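PDB 6FBX: BCL2-like 10, which binds the BH3 segment of pro-apoptotic Bad as a pro-survival Bcl-2 family member, and may also share the channel activity assigned to the family. Local coordinates for residues R90-S93 with I94-T98; G138-E141 with G142-R145; E45-Q48 with Q49-K53. One frame throughout, in Å; residues are numbered along the deposited sequence. Where two conformers were deposited one is given.

Contact 1: R90-S93 with I94-T98; sequences RVVS and IFTFT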
loop_
_atom_site.group_PDB
_atom_site.type_symbol
_atom_site.label_atom_id
_atom_site.label_comp_id
_atom_site.label_asym_id
_atom_site.label_seq_id
_atom_site.Cartn_x
_atom_site.Cartn_y
_atom_site.Cartn_z
ATOM N N ARG A 90 -2.341 8.788 -1.387
ATOM C CA ARG A 90 -1.333 7.986 -2.075
ATOM C C ARG A 90 -0.953 6.764 -1.252
ATOM O O ARG A 90 -0.690 5.688 -1.807
ATOM C CB ARG A 90 -0.110 8.849 -2.377
ATOM C CG ARG A 90 -0.402 9.936 -3.393
ATOM C CD ARG A 90 0.783 10.841 -3.625
ATOM N NE ARG A 90 0.499 11.831 -4.660
ATOM C CZ ARG A 90 1.391 12.694 -5.136
ATOM N NH1 ARG A 90 1.036 13.556 -6.079
ATOM N NH2 ARG A 90 2.637 12.696 -4.674
ATOM N N VAL A 91 -0.928 6.906 0.074
ATOM C CA VAL A 91 -0.696 5.761 0.951
ATOM C C VAL A 91 -1.785 4.714 0.755
ATOM O O VAL A 91 -1.509 3.514 0.659
ATOM C CB VAL A 91 -0.611 6.222 2.418
ATOM C CG1 VAL A 91 -0.583 5.025 3.366
ATOM C CG2 VAL A 91 0.619 7.095 2.624
ATOM N N VAL A 92 -3.045 5.148 0.716
ATOM C CA VAL A 92 -4.140 4.204 0.516
ATOM C C VAL A 92 -3.954 3.447 -0.792
ATOM O O VAL A 92 -4.139 2.226 -0.849
ATOM C CB VAL A 92 -5.494 4.935 0.566
ATOM C CG1 VAL A 92 -6.628 4.007 0.126
ATOM C CG2 VAL A 92 -5.768 5.451 1.971
ATOM N N SER A 93 -3.576 4.151 -1.861
ATOM C CA SER A 93 -3.402 3.485 -3.149
ATOM C C SER A 93 -2.308 2.432 -3.088
ATOM O O SER A 93 -2.412 1.396 -3.756
ATOM C CB SER A 93 -3.100 4.508 -4.244
ATOM O OG SER A 93 -1.742 4.906 -4.243
ATOM N N ILE A 94 -1.257 2.669 -2.298
ATOM C CA ILE A 94 -0.207 1.664 -2.140
ATOM C C ILE A 94 -0.787 0.400 -1.515
ATOM O O ILE A 94 -0.526 -0.719 -1.975
ATOM C CB ILE A 94 0.960 2.230 -1.307
ATOM C CG1 ILE A 94 1.699 3.302 -2.114
ATOM C CG2 ILE A 94 1.908 1.106 -0.873
ATOM C CD1 ILE A 94 2.798 4.033 -1.353
ATOM N N PHE A 95 -1.599 0.565 -0.463
ATOM C CA PHE A 95 -2.245 -0.582 0.167
ATOM C C PHE A 95 -3.218 -1.262 -0.790
ATOM O O PHE A 95 -3.230 -2.493 -0.899
ATOM C CB PHE A 95 -2.966 -0.145 1.450
ATOM C CG PHE A 95 -2.068 -0.068 2.653
ATOM C CD1 PHE A 95 -2.195 -0.981 3.687
ATOM C CD2 PHE A 95 -1.094 0.907 2.747
ATOM C CE1 PHE A 95 -1.373 -0.919 4.793
ATOM C CE2 PHE A 95 -0.265 0.975 3.855
ATOM C CZ PHE A 95 -0.404 0.060 4.876
ATOM N N THR A 96 -4.038 -0.478 -1.499
ATOM C CA THR A 96 -4.980 -1.062 -2.449
ATOM C C THR A 96 -4.249 -1.884 -3.500
ATOM O O THR A 96 -4.609 -3.036 -3.770
ATOM C CB THR A 96 -5.801 0.034 -3.128
ATOM O OG1 THR A 96 -6.465 0.829 -2.138
ATOM C CG2 THR A 96 -6.834 -0.580 -4.067
ATOM N N PHE A 97 -3.221 -1.297 -4.111
ATOM C CA PHE A 97 -2.480 -1.992 -5.156
ATOM C C PHE A 97 -1.840 -3.266 -4.622
ATOM O O PHE A 97 -1.887 -4.314 -5.275
ATOM C CB PHE A 97 -1.422 -1.058 -5.739
ATOM C CG PHE A 97 -0.623 -1.668 -6.848
ATOM C CD1 PHE A 97 -1.251 -2.184 -7.963
ATOM C CD2 PHE A 97 0.759 -1.707 -6.784
ATOM C CE1 PHE A 97 -0.519 -2.747 -8.989
ATOM C CE2 PHE A 97 1.498 -2.267 -7.810
ATOM C CZ PHE A 97 0.857 -2.785 -8.913
ATOM N N THR A 98 -1.241 -3.201 -3.432
ATOM C CA THR A 98 -0.567 -4.374 -2.885
ATOM C C THR A 98 -1.568 -5.464 -2.523
ATOM O O THR A 98 -1.277 -6.656 -2.665
ATOM C CB THR A 98 0.267 -3.975 -1.669
ATOM O OG1 THR A 98 1.207 -2.963 -2.053
ATOM C CG2 THR A 98 1.027 -5.171 -1.119
#
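Val91 and Phe95, one helical turn apart, send their side chains off the same flank of helix 88-107, side by side. Val91 CG1 meets the ring at CE2, 4.1 Å away, while Val91 O lies near the ring plane at its edge, 3.4 Å from Phe95 CD2. The backbone beneath is regular: Phe95 N reaches Val91 O within the carbonyl plane, at an N-H...O angle of 164°. Packing is closer at Val92 O, where Thr96 N binds at 2.8 Å and Thr96 OG1 approaches to 3.0 Å. That hydroxyl also has Ala43 O as a partner, and which carbonyl takes its proton is not settled. Cutting Phe95 back to an alanine is likely to leave Val91 CG1 without its aromatic neighbour and open a gap beside Met39 and Ile122. The loose side is at Arg90: CB, its nearest side-chain atom, is 5.7 Å from Ile94 CD1, and the extended chain beyond leads away to a salt bridge with Asp83, packing on a basic side chain of the bound peptide. With buried residues on every flank and Arg90 closing the NWGR signature of the BH1 motif, this is the central hydrophobic helix of the Bcl-2 fold.

Contact 2: G138-E141 with G142-R145; sequences GGWE and GFCR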
loop_
_atom_site.group_PDB
_atom_site.type_symbol
_atom_site.label_atom_id
_atom_site.label_comp_id
_atom_site.label_asym_id
_atom_site.label_seq_id
_atom_site.Cartn_x
_atom_site.Cartn_y
_atom_site.Cartn_z
ATOM N N GLY A 138 1.170 12.513 12.416
ATOM C CA GLY A 138 0.544 11.770 13.491
ATOM C C GLY A 138 0.488 10.274 13.289
ATOM O O GLY A 138 -0.251 9.595 14.008
ATOM N N GLY A 139 1.248 9.739 12.339
ATOM C CA GLY A 139 1.271 8.310 12.103
ATOM C C GLY A 139 -0.102 7.778 11.735
ATOM O O GLY A 139 -0.962 8.490 11.207
ATOM N N TRP A 140 -0.314 6.495 12.029
ATOM C CA TRP A 140 -1.554 5.845 11.622
ATOM C C TRP A 140 -2.746 6.306 12.443
ATOM O O TRP A 140 -3.886 6.155 11.995
ATOM C CB TRP A 140 -1.393 4.331 11.709
ATOM C CG TRP A 140 -0.426 3.859 10.696
ATOM C CD1 TRP A 140 0.825 3.365 10.916
ATOM C CD2 TRP A 140 -0.610 3.877 9.277
ATOM N NE1 TRP A 140 1.428 3.061 9.721
ATOM C CE2 TRP A 140 0.567 3.369 8.698
ATOM C CE3 TRP A 140 -1.658 4.271 8.441
ATOM C CZ2 TRP A 140 0.723 3.234 7.318
ATOM C CZ3 TRP A 140 -1.504 4.137 7.074
ATOM C CH2 TRP A 140 -0.322 3.627 6.526
ATOM N N GLU A 141 -2.514 6.872 13.624
ATOM C CA GLU A 141 -3.614 7.482 14.358
ATOM C C GLU A 141 -4.059 8.770 13.677
ATOM O O GLU A 141 -5.254 9.077 13.638
ATOM C CB GLU A 141 -3.207 7.730 15.811
ATOM C CG GLU A 141 -2.850 6.455 16.571
ATOM C CD GLU A 141 -1.445 5.956 16.275
ATOM O OE1 GLU A 141 -1.201 4.737 16.405
ATOM O OE2 GLU A 141 -0.581 6.781 15.919
ATOM N N GLY A 142 -3.113 9.520 13.107
ATOM C CA GLY A 142 -3.483 10.676 12.307
ATOM C C GLY A 142 -4.221 10.282 11.041
ATOM O O GLY A 142 -5.162 10.962 10.623
ATOM N N PHE A 143 -3.793 9.187 10.407
ATOM C CA PHE A 143 -4.532 8.623 9.282
ATOM C C PHE A 143 -5.984 8.364 9.665
ATOM O O PHE A 143 -6.910 8.727 8.932
ATOM C CB PHE A 143 -3.832 7.337 8.827
ATOM C CG PHE A 143 -4.652 6.457 7.914
ATOM C CD1 PHE A 143 -4.745 6.728 6.560
ATOM C CD2 PHE A 143 -5.283 5.329 8.408
ATOM C CE1 PHE A 143 -5.480 5.902 5.718
ATOM C CE2 PHE A 143 -6.015 4.502 7.576
ATOM C CZ PHE A 143 -6.110 4.785 6.231
ATOM N N CYS A 144 -6.194 7.757 10.834
ATOM C CA CYS A 144 -7.549 7.471 11.298
ATOM C C CYS A 144 -8.372 8.743 11.413
ATOM O O CYS A 144 -9.504 8.816 10.922
ATOM C CB CYS A 144 -7.504 6.772 12.654
ATOM S SG CYS A 144 -7.174 5.034 12.571
ATOM N N ARG A 145 -7.818 9.757 12.072
ATOM C CA ARG A 145 -8.577 10.971 12.344
ATOM C C ARG A 145 -8.753 11.822 11.096
ATOM O O ARG A 145 -9.765 12.521 10.964
ATOM C CB ARG A 145 -7.882 11.763 13.448
ATOM C CG ARG A 145 -7.579 10.910 14.668
ATOM C CD ARG A 145 -6.848 11.673 15.741
ATOM N NE ARG A 145 -7.767 12.523 16.484
ATOM C CZ ARG A 145 -8.065 13.776 16.161
ATOM N NH1 ARG A 145 -7.508 14.359 15.106
ATOM N NH2 ARG A 145 -8.926 14.450 16.902
#
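Gly142 N bonds Gly138 O from well above the carbonyl plane, 65° out of it, whereas the next bond, Phe143 N to Gly139 O at 3.0 Å, lies in the plane of its carbonyl. Gly138 and Gly139 both have positive phi, a backbone region that glycine enters easily. Separately, Gly138 and Gly142 approach so closely, CA to CA 4.3 Å, that little room is left for a beta carbon on either. Gly138 is also the C-prime residue of a Schellman motif that ends helix 131-136, and the short helix 139-146 follows almost at once. The sequence Gly-Gly-Trp-x-x-Phe is that of the BH2 motif of Bcl-2 proteins, and its two aromatic residues carry the side-chain contact. Trp140 turns the benzene edge of its indole toward Phe143 in an edge-to-face (T-shaped) pair, ring centroids 5.3 Å apart and planes at 79°. CE3 makes the closest approach, 3.7 Å from Phe143 CG, and CZ3 stands over the ring face, displaced toward its rim. In Phe143 a chi1 of 165°, with CG trans to the backbone nitrogen, carries the ring to the indole's side, and chi2 turns its face to the indole. The helical backbone itself sets Phe143 CB 3.4 Å from Trp140 O. The far end of the indole is fixed by a hydrogen bond from NE1 to Thr13 OG1, and Trp88 meets both aromatic residues, edge-to-face in the case of Phe143. On the outer flank Glu141 and the poorly ordered Arg145 are exposed; between them the backbone bond from Arg145 N to Glu141 O measures 3.1 Å.

Contact 3: E45-Q48 with Q49-K53; sequences EMEQ and QHRTK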
loop_
_atom_site.group_PDB
_atom_site.type_symbol
_atom_site.label_atom_id
_atom_site.label_comp_id
_atom_site.label_asym_id
_atom_site.label_seq_id
_atom_site.Cartn_x
_atom_site.Cartn_y
_atom_site.Cartn_z
ATOM N N GLU A 45 -12.607 0.790 -0.643
ATOM C CA GLU A 45 -13.328 1.838 -1.351
ATOM C C GLU A 45 -12.572 2.251 -2.608
ATOM O O GLU A 45 -13.155 2.343 -3.695
ATOM C CB GLU A 45 -13.551 3.037 -0.428
ATOM C CG GLU A 45 -14.362 4.156 -1.056
ATOM C CD GLU A 45 -14.534 5.343 -0.127
ATOM O OE1 GLU A 45 -13.972 5.312 0.987
ATOM O OE2 GLU A 45 -15.232 6.304 -0.513
ATOM N N MET A 46 -11.263 2.486 -2.486
ATOM C CA MET A 46 -10.494 2.877 -3.662
ATOM C C MET A 46 -10.473 1.760 -4.696
ATOM O O MET A 46 -10.562 2.024 -5.900
ATOM C CB MET A 46 -9.071 3.274 -3.277
ATOM C CG MET A 46 -8.358 4.009 -4.413
ATOM S SD MET A 46 -6.632 4.377 -4.084
ATOM C CE MET A 46 -6.767 5.777 -2.981
ATOM N N GLU A 47 -10.378 0.502 -4.254
ATOM C CA GLU A 47 -10.418 -0.598 -5.214
ATOM C C GLU A 47 -11.755 -0.632 -5.940
ATOM O O GLU A 47 -11.805 -0.752 -7.169
ATOM C CB GLU A 47 -10.169 -1.946 -4.538
ATOM C CG GLU A 47 -9.954 -3.047 -5.576
ATOM C CD GLU A 47 -9.796 -4.429 -4.984
ATOM O OE1 GLU A 47 -9.542 -4.546 -3.768
ATOM O OE2 GLU A 47 -9.918 -5.408 -5.753
ATOM N N GLN A 48 -12.856 -0.544 -5.188
ATOM C CA GLN A 48 -14.179 -0.587 -5.799
ATOM C C GLN A 48 -14.361 0.536 -6.810
ATOM O O GLN A 48 -15.074 0.366 -7.807
ATOM C CB GLN A 48 -15.259 -0.506 -4.719
ATOM C CG GLN A 48 -16.682 -0.493 -5.259
ATOM C CD GLN A 48 -17.719 -0.372 -4.161
ATOM O OE1 GLN A 48 -17.818 -1.232 -3.285
ATOM N NE2 GLN A 48 -18.493 0.706 -4.197
ATOM N N GLN A 49 -13.733 1.685 -6.570
ATOM C CA GLN A 49 -13.851 2.816 -7.477
ATOM C C GLN A 49 -13.006 2.660 -8.735
ATOM O O GLN A 49 -13.280 3.337 -9.730
ATOM C CB GLN A 49 -13.466 4.104 -6.744
ATOM C CG GLN A 49 -14.481 4.505 -5.681
ATOM C CD GLN A 49 -14.081 5.748 -4.910
ATOM O OE1 GLN A 49 -13.098 6.412 -5.239
ATOM N NE2 GLN A 49 -14.846 6.065 -3.871
ATOM N N HIS A 50 -12.010 1.774 -8.729
ATOM C CA HIS A 50 -11.104 1.613 -9.866
ATOM C C HIS A 50 -10.772 0.143 -10.090
ATOM O O HIS A 50 -9.652 -0.201 -10.480
ATOM C CB HIS A 50 -9.811 2.403 -9.659
ATOM C CG HIS A 50 -10.016 3.875 -9.475
ATOM N ND1 HIS A 50 -10.125 4.460 -8.231
ATOM C CD2 HIS A 50 -10.113 4.881 -10.374
ATOM C CE1 HIS A 50 -10.294 5.763 -8.374
ATOM N NE2 HIS A 50 -10.288 6.044 -9.665
ATOM N N ARG A 51 -11.748 -0.744 -9.873
ATOM C CA ARG A 51 -11.446 -2.171 -9.774
ATOM C C ARG A 51 -10.763 -2.689 -11.034
ATOM O O ARG A 51 -9.748 -3.390 -10.958
ATOM C CB ARG A 51 -12.726 -2.962 -9.491
ATOM C CG ARG A 51 -12.481 -4.430 -9.175
ATOM C CD ARG A 51 -13.772 -5.168 -8.833
ATOM N NE ARG A 51 -14.496 -4.545 -7.727
ATOM C CZ ARG A 51 -14.164 -4.671 -6.445
ATOM N NH1 ARG A 51 -13.109 -5.392 -6.089
ATOM N NH2 ARG A 51 -14.889 -4.068 -5.513
ATOM N N THR A 52 -11.307 -2.359 -12.209
ATOM C CA THR A 52 -10.743 -2.876 -13.453
ATOM C C THR A 52 -9.318 -2.381 -13.666
ATOM O O THR A 52 -8.445 -3.145 -14.099
ATOM C CB THR A 52 -11.625 -2.479 -14.636
ATOM O OG1 THR A 52 -12.934 -3.040 -14.466
ATOM C CG2 THR A 52 -11.035 -2.977 -15.952
ATOM N N LYS A 53 -9.063 -1.104 -13.381
ATOM C CA LYS A 53 -7.724 -0.556 -13.583
ATOM C C LYS A 53 -6.712 -1.200 -12.640
ATOM O O LYS A 53 -5.596 -1.532 -13.055
ATOM C CB LYS A 53 -7.750 0.961 -13.391
ATOM C CG LYS A 53 -6.453 1.662 -13.763
ATOM C CD LYS A 53 -6.641 3.171 -13.833
ATOM C CE LYS A 53 -5.320 3.886 -14.055
ATOM N NZ LYS A 53 -5.463 5.369 -14.017
HETATM O O HOH W 1 -9.022 -5.085 -8.773
#
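Glu47 and Arg51 face each other across the break between helix 34-49 and helix 51-65, with His50 at the N-cap position of the second helix. The two charged chains cross at a slant, their carboxylate and guanidinium planes 53° apart, and a salt bridge of 3.2 Å joins Glu47 OE2 to Arg51 NH1. This is not a flat two-pronged pairing: OE1, the other carboxylate oxygen, forms a salt bridge with Lys44. Arg51 gets there by a bend at chi3 (-56°), which folds its guanidinium back so that one face covers Gln48 N and NH2 comes within 3.6 Å of Gln48 CA. Glu45 and Gln49 behave differently, running alongside each other with carboxylate and amide planes perpendicular. His50 turns its ring edge to Met46 O, which lies in the ring plane and accepts a weak bond from ND1 at 3.4 Å. Its opposite nitrogen, NE2, is bonded to an acidic side chain of the bound peptide, so a positively charged ring is plausible. The backbone records the break: Gln49 N still bonds Glu45 O, but His50 N turns to Glu47 O at 3.0 Å, keeping only a weak bond to Met46 O. Beside the salt bridge, one water donates to both Glu47 OE2, at 3.2 Å, and Arg51 O, at 2.9 Å.

Contact 1 is the middle member of the set, its centre about 16 Å from that of contact 2 and about 11 Å from that of contact 3. Toward contact 2, Val91 CG1 packs 3.5 Å from Trp140 CH2, and Val92 CG2 lies 3.8 Å from Phe143 CE1. Toward contact 3, Met46 SD lies 3.5 Å from Ser93 CA and Met46 CE 3.6 Å from Val92 CG1. Contacts 2 and 3 do not touch; their nearest atoms are about 9 Å apart. The bound BH3 peptide reaches contacts 1 and 3, through residues such as Phe97, His50 and Met46, placing both in the walls of the binding groove.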